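Local coordinates for Lmo0135 protein (Listeria monocytogenes EGD-e, PDB 5ISU) that serves as the extracellular substrate-binding protein (CtaP) of an ABC transporter and probably takes part in peptide uptake, at residues K273-A278 against K329-S334; P179-E184 against E194-Y199; Y346-K351 against T376-L381. All blocks are in the same frame, centred on the assembly; numbering follows the deposited sequence.

Contact 1. Residues K273-A278 against K329-S334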
loop_
_atom_site.group_PDB
_atom_site.type_symbol
_atom_site.label_atom_id
_atom_site.label_comp_id
_atom_site.label_asym_id
_atom_site.label_seq_id
_atom_site.Cartn_x
_atom_site.Cartn_y
_atom_site.Cartn_z
ATOM N N LYS A 273 20.205 -16.755 -15.284
ATOM C CA LYS A 273 20.600 -15.638 -14.441
ATOM C C LYS A 273 21.288 -14.607 -15.340
ATOM O O LYS A 273 20.990 -13.419 -15.275
ATOM C CB LYS A 273 21.558 -16.137 -13.364
ATOM C CG LYS A 273 22.011 -15.122 -12.334
ATOM C CD LYS A 273 22.865 -15.826 -11.290
ATOM C CE LYS A 273 23.221 -14.935 -10.111
ATOM N NZ LYS A 273 23.997 -15.663 -9.058
ATOM N N GLU A 274 22.157 -15.093 -16.225
ATOM C CA GLU A 274 22.892 -14.239 -17.160
ATOM C C GLU A 274 21.970 -13.363 -18.028
ATOM O O GLU A 274 22.214 -12.149 -18.177
ATOM C CB GLU A 274 23.837 -15.069 -18.046
ATOM C CG GLU A 274 25.089 -15.627 -17.351
ATOM C CD GLU A 274 24.842 -16.744 -16.324
ATOM O OE1 GLU A 274 23.671 -17.084 -16.028
ATOM O OE2 GLU A 274 25.845 -17.291 -15.807
ATOM N N LEU A 275 20.900 -13.953 -18.566
ATOM C CA LEU A 275 19.966 -13.181 -19.381
ATOM C C LEU A 275 19.276 -12.111 -18.549
ATOM O O LEU A 275 19.163 -10.965 -18.987
ATOM C CB LEU A 275 18.919 -14.070 -20.035
ATOM C CG LEU A 275 17.959 -13.362 -21.002
ATOM C CD1 LEU A 275 18.713 -12.573 -22.074
ATOM C CD2 LEU A 275 17.019 -14.371 -21.639
ATOM N N ARG A 276 18.825 -12.486 -17.347
ATOM C CA ARG A 276 18.154 -11.544 -16.444
ATOM C C ARG A 276 19.074 -10.380 -16.075
ATOM O O ARG A 276 18.620 -9.231 -15.983
ATOM C CB ARG A 276 17.640 -12.239 -15.169
ATOM C CG ARG A 276 16.562 -13.283 -15.436
ATOM C CD ARG A 276 15.751 -13.632 -14.204
ATOM N NE ARG A 276 16.561 -14.169 -13.111
ATOM C CZ ARG A 276 16.875 -15.460 -12.934
ATOM N NH1 ARG A 276 16.477 -16.396 -13.795
ATOM N NH2 ARG A 276 17.605 -15.819 -11.882
ATOM N N GLN A 277 20.355 -10.681 -15.874
ATOM C CA GLN A 277 21.344 -9.658 -15.541
ATOM C C GLN A 277 21.629 -8.777 -16.747
ATOM O O GLN A 277 21.816 -7.560 -16.607
ATOM C CB GLN A 277 22.627 -10.285 -15.028
ATOM C CG GLN A 277 22.500 -10.933 -13.659
ATOM C CD GLN A 277 23.772 -11.649 -13.230
ATOM O OE1 GLN A 277 24.614 -11.975 -14.057
ATOM N NE2 GLN A 277 23.906 -11.907 -11.933
ATOM N N ALA A 278 21.655 -9.378 -17.936
ATOM C CA ALA A 278 21.858 -8.598 -19.161
ATOM C C ALA A 278 20.735 -7.565 -19.335
ATOM O O ALA A 278 20.993 -6.419 -19.695
ATOM C CB ALA A 278 21.928 -9.507 -20.374
ATOM N N LYS A 329 27.947 -8.944 -23.422
ATOM C CA LYS A 329 28.699 -10.114 -22.949
ATOM C C LYS A 329 27.792 -11.179 -22.330
ATOM O O LYS A 329 27.924 -12.361 -22.628
ATOM C CB LYS A 329 29.768 -9.696 -21.911
ATOM C CG LYS A 329 31.201 -9.594 -22.424
ATOM C CD LYS A 329 31.865 -10.971 -22.363
ATOM C CE LYS A 329 33.309 -10.970 -22.847
ATOM N NZ LYS A 329 33.421 -10.737 -24.313
ATOM N N LEU A 330 26.874 -10.746 -21.474
ATOM C CA LEU A 330 25.969 -11.668 -20.780
ATOM C C LEU A 330 24.916 -12.322 -21.682
ATOM O O LEU A 330 24.620 -13.519 -21.534
ATOM C CB LEU A 330 25.319 -10.961 -19.590
ATOM C CG LEU A 330 26.319 -10.725 -18.455
ATOM C CD1 LEU A 330 25.883 -9.584 -17.557
ATOM C CD2 LEU A 330 26.548 -12.005 -17.656
ATOM N N VAL A 331 24.348 -11.551 -22.603
ATOM C CA VAL A 331 23.365 -12.124 -23.518
ATOM C C VAL A 331 24.048 -13.207 -24.394
ATOM O O VAL A 331 23.420 -14.204 -24.740
ATOM C CB VAL A 331 22.610 -11.042 -24.340
ATOM C CG1 VAL A 331 23.567 -10.165 -25.129
ATOM C CG2 VAL A 331 21.587 -11.688 -25.271
ATOM N N LYS A 332 25.335 -13.009 -24.705
ATOM C CA LYS A 332 26.142 -13.989 -25.458
ATOM C C LYS A 332 26.273 -15.269 -24.617
ATOM O O LYS A 332 25.834 -16.339 -25.040
ATOM C CB LYS A 332 27.532 -13.394 -25.764
ATOM C CG LYS A 332 28.556 -14.295 -26.456
ATOM C CD LYS A 332 28.271 -14.526 -27.930
ATOM C CE LYS A 332 29.421 -15.285 -28.585
ATOM N NZ LYS A 332 29.257 -15.451 -30.057
ATOM N N GLU A 333 26.850 -15.130 -23.418
ATOM C CA GLU A 333 27.035 -16.246 -22.472
ATOM C C GLU A 333 25.726 -16.953 -22.137
ATOM O O GLU A 333 25.728 -18.124 -21.764
ATOM C CB GLU A 333 27.627 -15.756 -21.145
ATOM C CG GLU A 333 29.043 -15.197 -21.200
ATOM C CD GLU A 333 29.500 -14.626 -19.857
ATOM O OE1 GLU A 333 28.811 -14.844 -18.825
ATOM O OE2 GLU A 333 30.559 -13.959 -19.832
ATOM N N SER A 334 24.620 -16.218 -22.231
ATOM C CA SER A 334 23.299 -16.766 -21.954
ATOM C C SER A 334 22.951 -17.985 -22.811
ATOM O O SER A 334 22.482 -19.008 -22.297
ATOM C CB SER A 334 22.243 -15.687 -22.192
ATOM O OG SER A 334 20.939 -16.192 -22.009
#
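Glu-274 opens the run of touches between helices 273-281 and 324-334, a nearly antiparallel pair whose short axes here pass 7.9 Å apart at 157°; Leu-330 and the Glu-274 chain supply most of the buried surface. The glutamate chain bends at chi2 (70°), so that CG lies 3.9 Å from CD2 of Leu-330, the two side chains crossing at about a right angle. The same CG passes 4.1 Å from OE1 of Glu-333; the two carboxylates, their planes 64° apart, do not pair, and their like charges probably disfavour a closer approach. Leu-275 meets Ser-334: its CB sits 3.5 Å from OG of Ser-334, which lies anti to the serine's own backbone N. Beyond CG, its CD1 grazes CG2 of Val-331, while Leu-270 and Phe-336 also touch this leucine. Gln-277 flanks Leu-330, its CB near CD1 and its OE1 near CD2. Ala-278, pointing toward the partner, finishes the row: its CB lies 3.8 Å from CB of Leu-330 and 3.9 Å from N of Val-331. Leu-330 thus meets Glu-274, Gln-277 and Ala-278. With dispersion and shape in place of directional polar bonds, the pair is held by an apolar centre, and the acidic groups stay at its margin.

Contact 2. Residues P179-E184 against E194-Y199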
loop_
_atom_site.group_PDB
_atom_site.type_symbol
_atom_site.label_atom_id
_atom_site.label_comp_id
_atom_site.label_asym_id
_atom_site.label_seq_id
_atom_site.Cartn_x
_atom_site.Cartn_y
_atom_site.Cartn_z
ATOM N N PRO A 179 -12.558 11.118 13.132
ATOM C CA PRO A 179 -12.961 12.518 13.269
ATOM C C PRO A 179 -14.218 12.959 12.543
ATOM O O PRO A 179 -14.716 14.010 12.870
ATOM C CB PRO A 179 -11.758 13.273 12.727
ATOM C CG PRO A 179 -11.106 12.329 11.783
ATOM C CD PRO A 179 -11.279 10.979 12.404
ATOM N N TYR A 180 -14.705 12.175 11.572
ATOM C CA TYR A 180 -15.901 12.501 10.798
ATOM C C TYR A 180 -16.956 11.392 10.811
ATOM O O TYR A 180 -16.660 10.232 10.500
ATOM C CB TYR A 180 -15.510 12.911 9.355
ATOM C CG TYR A 180 -14.833 14.254 9.406
ATOM C CD1 TYR A 180 -15.573 15.424 9.428
ATOM C CD2 TYR A 180 -13.471 14.351 9.581
ATOM C CE1 TYR A 180 -14.959 16.658 9.559
ATOM C CE2 TYR A 180 -12.849 15.578 9.706
ATOM C CZ TYR A 180 -13.587 16.724 9.694
ATOM O OH TYR A 180 -12.949 17.933 9.848
ATOM N N LYS A 181 -18.172 11.766 11.217
ATOM C CA LYS A 181 -19.325 10.865 11.313
ATOM C C LYS A 181 -19.983 10.782 9.973
ATOM O O LYS A 181 -19.977 11.748 9.209
ATOM C CB LYS A 181 -20.375 11.391 12.308
ATOM C CG LYS A 181 -19.846 11.670 13.696
ATOM C CD LYS A 181 -20.949 12.050 14.670
ATOM C CE LYS A 181 -21.553 13.407 14.354
ATOM N NZ LYS A 181 -22.603 13.751 15.343
ATOM N N PHE A 182 -20.590 9.640 9.703
ATOM C CA PHE A 182 -21.259 9.422 8.430
ATOM C C PHE A 182 -22.618 10.136 8.413
ATOM O O PHE A 182 -23.331 10.108 9.395
ATOM C CB PHE A 182 -21.432 7.921 8.199
ATOM C CG PHE A 182 -22.176 7.576 6.944
ATOM C CD1 PHE A 182 -21.510 7.480 5.737
ATOM C CD2 PHE A 182 -23.546 7.307 6.983
ATOM C CE1 PHE A 182 -22.190 7.135 4.578
ATOM C CE2 PHE A 182 -24.238 6.963 5.826
ATOM C CZ PHE A 182 -23.554 6.875 4.621
ATOM N N VAL A 183 -22.926 10.800 7.300
ATOM C CA VAL A 183 -24.187 11.485 7.108
ATOM C C VAL A 183 -24.974 10.698 6.056
ATOM O O VAL A 183 -26.008 10.112 6.384
ATOM C CB VAL A 183 -24.001 12.974 6.723
ATOM C CG1 VAL A 183 -25.355 13.634 6.433
ATOM C CG2 VAL A 183 -23.291 13.716 7.845
ATOM N N GLU A 184 -24.474 10.645 4.821
ATOM C CA GLU A 184 -25.168 9.880 3.760
ATOM C C GLU A 184 -24.298 9.555 2.558
ATOM O O GLU A 184 -23.252 10.173 2.343
ATOM C CB GLU A 184 -26.417 10.622 3.258
ATOM C CG GLU A 184 -26.116 11.910 2.495
ATOM C CD GLU A 184 -27.355 12.528 1.875
ATOM O OE1 GLU A 184 -28.396 12.631 2.569
ATOM O OE2 GLU A 184 -27.279 12.926 0.688
ATOM N N GLU A 194 -19.808 14.584 8.734
ATOM C CA GLU A 194 -19.790 15.757 9.614
ATOM C C GLU A 194 -18.893 15.483 10.805
ATOM O O GLU A 194 -18.781 14.336 11.247
ATOM C CB GLU A 194 -21.203 16.163 10.055
ATOM C CG GLU A 194 -21.911 15.193 10.986
ATOM C CD GLU A 194 -23.323 15.641 11.346
ATOM O OE1 GLU A 194 -23.778 16.733 10.903
ATOM O OE2 GLU A 194 -23.989 14.885 12.075
ATOM N N ARG A 195 -18.290 16.535 11.359
ATOM C CA ARG A 195 -17.334 16.357 12.446
ATOM C C ARG A 195 -17.856 15.666 13.709
ATOM O O ARG A 195 -19.008 15.838 14.119
ATOM C CB ARG A 195 -16.633 17.660 12.809
ATOM C CG ARG A 195 -17.491 18.706 13.506
ATOM C CD ARG A 195 -16.653 19.948 13.818
ATOM N NE ARG A 195 -17.482 21.127 14.023
ATOM C CZ ARG A 195 -17.013 22.364 14.125
ATOM N NH1 ARG A 195 -15.708 22.592 14.019
ATOM N NH2 ARG A 195 -17.856 23.392 14.312
ATOM N N PHE A 196 -16.981 14.858 14.303
ATOM C CA PHE A 196 -17.275 14.160 15.543
ATOM C C PHE A 196 -16.663 15.000 16.634
ATOM O O PHE A 196 -15.451 15.078 16.736
ATOM C CB PHE A 196 -16.683 12.756 15.473
ATOM C CG PHE A 196 -16.810 11.976 16.737
ATOM C CD1 PHE A 196 -18.005 11.957 17.447
ATOM C CD2 PHE A 196 -15.772 11.175 17.167
ATOM C CE1 PHE A 196 -18.127 11.197 18.597
ATOM C CE2 PHE A 196 -15.886 10.426 18.314
ATOM C CZ PHE A 196 -17.062 10.434 19.032
ATOM N N ASN A 197 -17.489 15.671 17.429
ATOM C CA ASN A 197 -16.958 16.574 18.463
ATOM C C ASN A 197 -16.137 15.917 19.545
ATOM O O ASN A 197 -15.214 16.533 20.058
ATOM C CB ASN A 197 -18.083 17.405 19.099
ATOM C CG ASN A 197 -18.681 18.398 18.124
ATOM O OD1 ASN A 197 -18.039 18.789 17.155
ATOM N ND2 ASN A 197 -19.904 18.818 18.382
ATOM N N ASP A 198 -16.447 14.667 19.878
ATOM C CA ASP A 198 -15.697 13.963 20.932
ATOM C C ASP A 198 -14.546 13.112 20.389
ATOM O O ASP A 198 -14.107 12.175 21.047
ATOM C CB ASP A 198 -16.658 13.115 21.756
ATOM C CG ASP A 198 -17.760 13.943 22.388
ATOM O OD1 ASP A 198 -17.462 15.023 22.940
ATOM O OD2 ASP A 198 -18.926 13.498 22.351
ATOM N N TYR A 199 -14.091 13.422 19.177
ATOM C CA TYR A 199 -12.943 12.729 18.575
ATOM C C TYR A 199 -11.785 12.783 19.567
ATOM O O TYR A 199 -11.467 13.846 20.099
ATOM C CB TYR A 199 -12.571 13.394 17.257
ATOM C CG TYR A 199 -11.344 12.818 16.602
ATOM C CD1 TYR A 199 -11.303 11.479 16.227
ATOM C CD2 TYR A 199 -10.244 13.618 16.310
ATOM C CE1 TYR A 199 -10.178 10.949 15.621
ATOM C CE2 TYR A 199 -9.143 13.104 15.669
ATOM C CZ TYR A 199 -9.110 11.751 15.332
ATOM O OH TYR A 199 -7.993 11.217 14.715
HETATM O O HOH W 1 -20.277 15.548 17.144
#
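Pro-179 to Lys-181 run antiparallel to Glu-194 to Phe-196, with Tyr-180 and Arg-195 as a non-hydrogen-bonded pair (CA to CA 4.4 Å) and Lys-181 and Glu-194 as a hydrogen-bonded one. The latter two exchange both backbone bonds, while Phe-196 N reaches Pro-179 O at 2.8 Å. On one face of the sheet, the Tyr-180 ring leans obliquely against the partner backbone, its CE1 3.8 Å from CB of Arg-195; the phenol bonds to Leu-206 O, and the guanidinium to Asp-16 and Pro-204 O. On the other face, Lys-181 bends at chi3 (-69°), bringing CE 3.6 Å from OE2 of Glu-194, although the salt bridge from NZ is long. Val-183 CG2 packs across the glutamate at CG, and Lys-181 CG touches CB of Phe-196. A water spans Arg-195 O and Asn-197 N, with a weak bond from Lys-181 NZ. Beyond the strand ends, Pro-179 lies over one face of the Tyr-199 ring, CB 3.7 Å from its centroid and 3° off the normal, a CH-pi contact; the tyrosine hydroxyl bonds to Asp-494. A type I turn, Phe-196 to Tyr-199, brings that ring round. This is the open end of a beta hairpin, with a classic bulge where Val-183 and Glu-184 face Ser-192, at the margin of a mixed four-stranded sheet.

Contact 3. Residues Y346-K351 against T376-L381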
loop_
_atom_site.group_PDB
_atom_site.type_symbol
_atom_site.label_atom_id
_atom_site.label_comp_id
_atom_site.label_asym_id
_atom_site.label_seq_id
_atom_site.Cartn_x
_atom_site.Cartn_y
_atom_site.Cartn_z
ATOM N N TYR A 346 1.863 -4.983 -20.073
ATOM C CA TYR A 346 1.601 -3.883 -19.162
ATOM C C TYR A 346 0.171 -3.365 -19.362
ATOM O O TYR A 346 -0.562 -3.857 -20.231
ATOM C CB TYR A 346 2.653 -2.782 -19.383
ATOM C CG TYR A 346 2.683 -2.211 -20.780
ATOM C CD1 TYR A 346 3.375 -2.855 -21.807
ATOM C CD2 TYR A 346 2.045 -1.011 -21.072
ATOM C CE1 TYR A 346 3.400 -2.337 -23.092
ATOM C CE2 TYR A 346 2.059 -0.479 -22.350
ATOM C CZ TYR A 346 2.737 -1.141 -23.358
ATOM O OH TYR A 346 2.745 -0.609 -24.618
ATOM N N LEU A 347 -0.229 -2.403 -18.535
ATOM C CA LEU A 347 -1.570 -1.807 -18.608
ATOM C C LEU A 347 -1.713 -0.892 -19.838
ATOM O O LEU A 347 -0.853 -0.052 -20.090
ATOM C CB LEU A 347 -1.844 -1.014 -17.325
ATOM C CG LEU A 347 -1.894 -1.828 -16.028
ATOM C CD1 LEU A 347 -1.757 -0.942 -14.796
ATOM C CD2 LEU A 347 -3.170 -2.657 -15.954
ATOM N N ASN A 348 -2.811 -1.038 -20.580
ATOM C CA ASN A 348 -3.043 -0.216 -21.787
ATOM C C ASN A 348 -3.587 1.197 -21.513
ATOM O O ASN A 348 -3.828 1.953 -22.448
ATOM C CB ASN A 348 -3.978 -0.939 -22.778
ATOM C CG ASN A 348 -5.405 -1.104 -22.256
ATOM O OD1 ASN A 348 -5.728 -0.747 -21.119
ATOM N ND2 ASN A 348 -6.264 -1.668 -23.091
ATOM N N ASN A 349 -3.782 1.539 -20.239
ATOM C CA ASN A 349 -4.313 2.841 -19.841
ATOM C C ASN A 349 -3.362 3.603 -18.904
ATOM O O ASN A 349 -3.812 4.399 -18.081
ATOM C CB ASN A 349 -5.653 2.624 -19.137
ATOM C CG ASN A 349 -5.513 1.856 -17.834
ATOM O OD1 ASN A 349 -4.437 1.335 -17.505
ATOM N ND2 ASN A 349 -6.596 1.788 -17.078
ATOM N N SER A 350 -2.063 3.343 -19.010
ATOM C CA SER A 350 -1.068 3.998 -18.154
ATOM C C SER A 350 0.059 4.528 -19.004
ATOM O O SER A 350 0.855 3.757 -19.538
ATOM C CB SER A 350 -0.517 3.013 -17.123
ATOM O OG SER A 350 0.515 3.607 -16.350
ATOM N N LYS A 351 0.114 5.844 -19.150
ATOM C CA LYS A 351 1.173 6.473 -19.950
ATOM C C LYS A 351 2.557 6.165 -19.399
ATOM O O LYS A 351 3.494 5.973 -20.175
ATOM C CB LYS A 351 0.927 7.977 -20.092
ATOM C CG LYS A 351 0.751 8.734 -18.771
ATOM C CD LYS A 351 -0.103 9.995 -18.942
ATOM C CE LYS A 351 -1.573 9.633 -19.198
ATOM N NZ LYS A 351 -2.473 10.803 -19.401
ATOM N N THR A 376 -2.146 -4.280 -22.549
ATOM C CA THR A 376 -3.403 -5.023 -22.360
ATOM C C THR A 376 -4.416 -4.365 -21.416
ATOM O O THR A 376 -4.088 -3.480 -20.624
ATOM C CB THR A 376 -3.147 -6.447 -21.823
ATOM O OG1 THR A 376 -2.604 -6.365 -20.506
ATOM C CG2 THR A 376 -2.195 -7.221 -22.719
ATOM N N ASP A 377 -5.655 -4.849 -21.539
ATOM C CA ASP A 377 -6.815 -4.438 -20.744
ATOM C C ASP A 377 -6.567 -4.902 -19.305
ATOM O O ASP A 377 -6.056 -6.006 -19.116
ATOM C CB ASP A 377 -8.072 -5.109 -21.355
ATOM C CG ASP A 377 -9.374 -4.751 -20.642
ATOM O OD1 ASP A 377 -9.556 -5.107 -19.455
ATOM O OD2 ASP A 377 -10.271 -4.199 -21.320
ATOM N N PRO A 378 -6.925 -4.076 -18.291
ATOM C CA PRO A 378 -6.679 -4.433 -16.873
ATOM C C PRO A 378 -7.190 -5.809 -16.436
ATOM O O PRO A 378 -6.420 -6.587 -15.874
ATOM C CB PRO A 378 -7.390 -3.322 -16.097
ATOM C CG PRO A 378 -7.386 -2.165 -17.026
ATOM C CD PRO A 378 -7.545 -2.742 -18.407
ATOM N N ASN A 379 -8.460 -6.107 -16.700
ATOM C CA ASN A 379 -9.033 -7.404 -16.317
ATOM C C ASN A 379 -8.217 -8.525 -16.929
ATOM O O ASN A 379 -7.801 -9.452 -16.234
ATOM C CB ASN A 379 -10.483 -7.546 -16.798
ATOM C CG ASN A 379 -11.399 -6.462 -16.263
ATOM O OD1 ASN A 379 -10.953 -5.502 -15.624
ATOM N ND2 ASN A 379 -12.695 -6.596 -16.546
ATOM N N ALA A 380 -7.994 -8.426 -18.239
ATOM C CA ALA A 380 -7.229 -9.425 -18.980
ATOM C C ALA A 380 -5.829 -9.589 -18.404
ATOM O O ALA A 380 -5.317 -10.701 -18.331
ATOM C CB ALA A 380 -7.154 -9.055 -20.454
ATOM N N LEU A 381 -5.226 -8.478 -17.971
ATOM C CA LEU A 381 -3.872 -8.510 -17.405
ATOM C C LEU A 381 -3.839 -9.301 -16.089
ATOM O O LEU A 381 -2.889 -10.032 -15.836
ATOM C CB LEU A 381 -3.324 -7.094 -17.210
ATOM C CG LEU A 381 -1.863 -6.964 -16.751
ATOM C CD1 LEU A 381 -0.900 -7.608 -17.742
ATOM C CD2 LEU A 381 -1.507 -5.502 -16.540
#
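Asn-348 lies along the peptide that follows Thr-376, and its side chain can be followed outward atom by atom. CB is 3.3 Å from Thr-376 O, the same oxygen that takes the backbone N-H of Asn-348. A first torsion of 67° places CG between the backbone N and the carbonyl carbon, keeping CG within 3.2 Å of Thr-376 O. At the tip the amide divides. OD1 lies 3.2 Å from Thr-376 O, close but no bond, since both are acceptors, and probably mildly unfavourable; CD of Pro-378 is its farther neighbour, at 3.8 Å. ND2 comes to 3.6 Å from Asp-377 N, a contact and not a bond. The backbones beside it form a parallel bridge, Leu-347 with Thr-376, at the ends of strands 341-347 and 370-376, the two parallel strands of a beta-alpha-beta crossover through helix 351-365. Tyr-346 O is gripped twice: Thr-376 N arrives nearly along the C=O axis, at 2.8 Å, and Thr-376 OG1 comes from above the carbonyl plane, at 3.2 Å. Thr-376 owes this second bond to its chi1 of 66°, which tucks the hydroxyl back toward the strand. Farther on, Leu-347 CD2 comes to a tight 3.3 Å from CD2 of Leu-381, a closeness that may reflect the model, the side chains crossing at about a right angle. Asp-377 caps helix 378-385 through a weak bond to Asn-379 N. Chemically, a strand end passes into a helix: the bridge pairs part of the backbone polarity, the threonine adds a second grip, and leucine and proline carbons close the join.

Overall arrangement
The three contacts lie in series along the chain, contact 2 first, without touching. Contacts 1 and 2 lie on opposite sides of the chain's centre, 59 Å apart between their own centres. Contact 1 is partly buried and joins two helices through apolar carbons; contact 2, also partly buried, joins two strands of one hairpin by backbone bonds, with a lysine-glutamate pair on one face and an arginine beside a tyrosine on the other. Contact 3, a surface contact about 17 Å from contact 1 between nearest atoms, combines both modes: a parallel bridge and a leucine-leucine and leucine-proline join. Contacts 1 and 3 use consecutive elements, helix 324-334 and strand 341-347; contact 2 lies in a different sheet from contact 3.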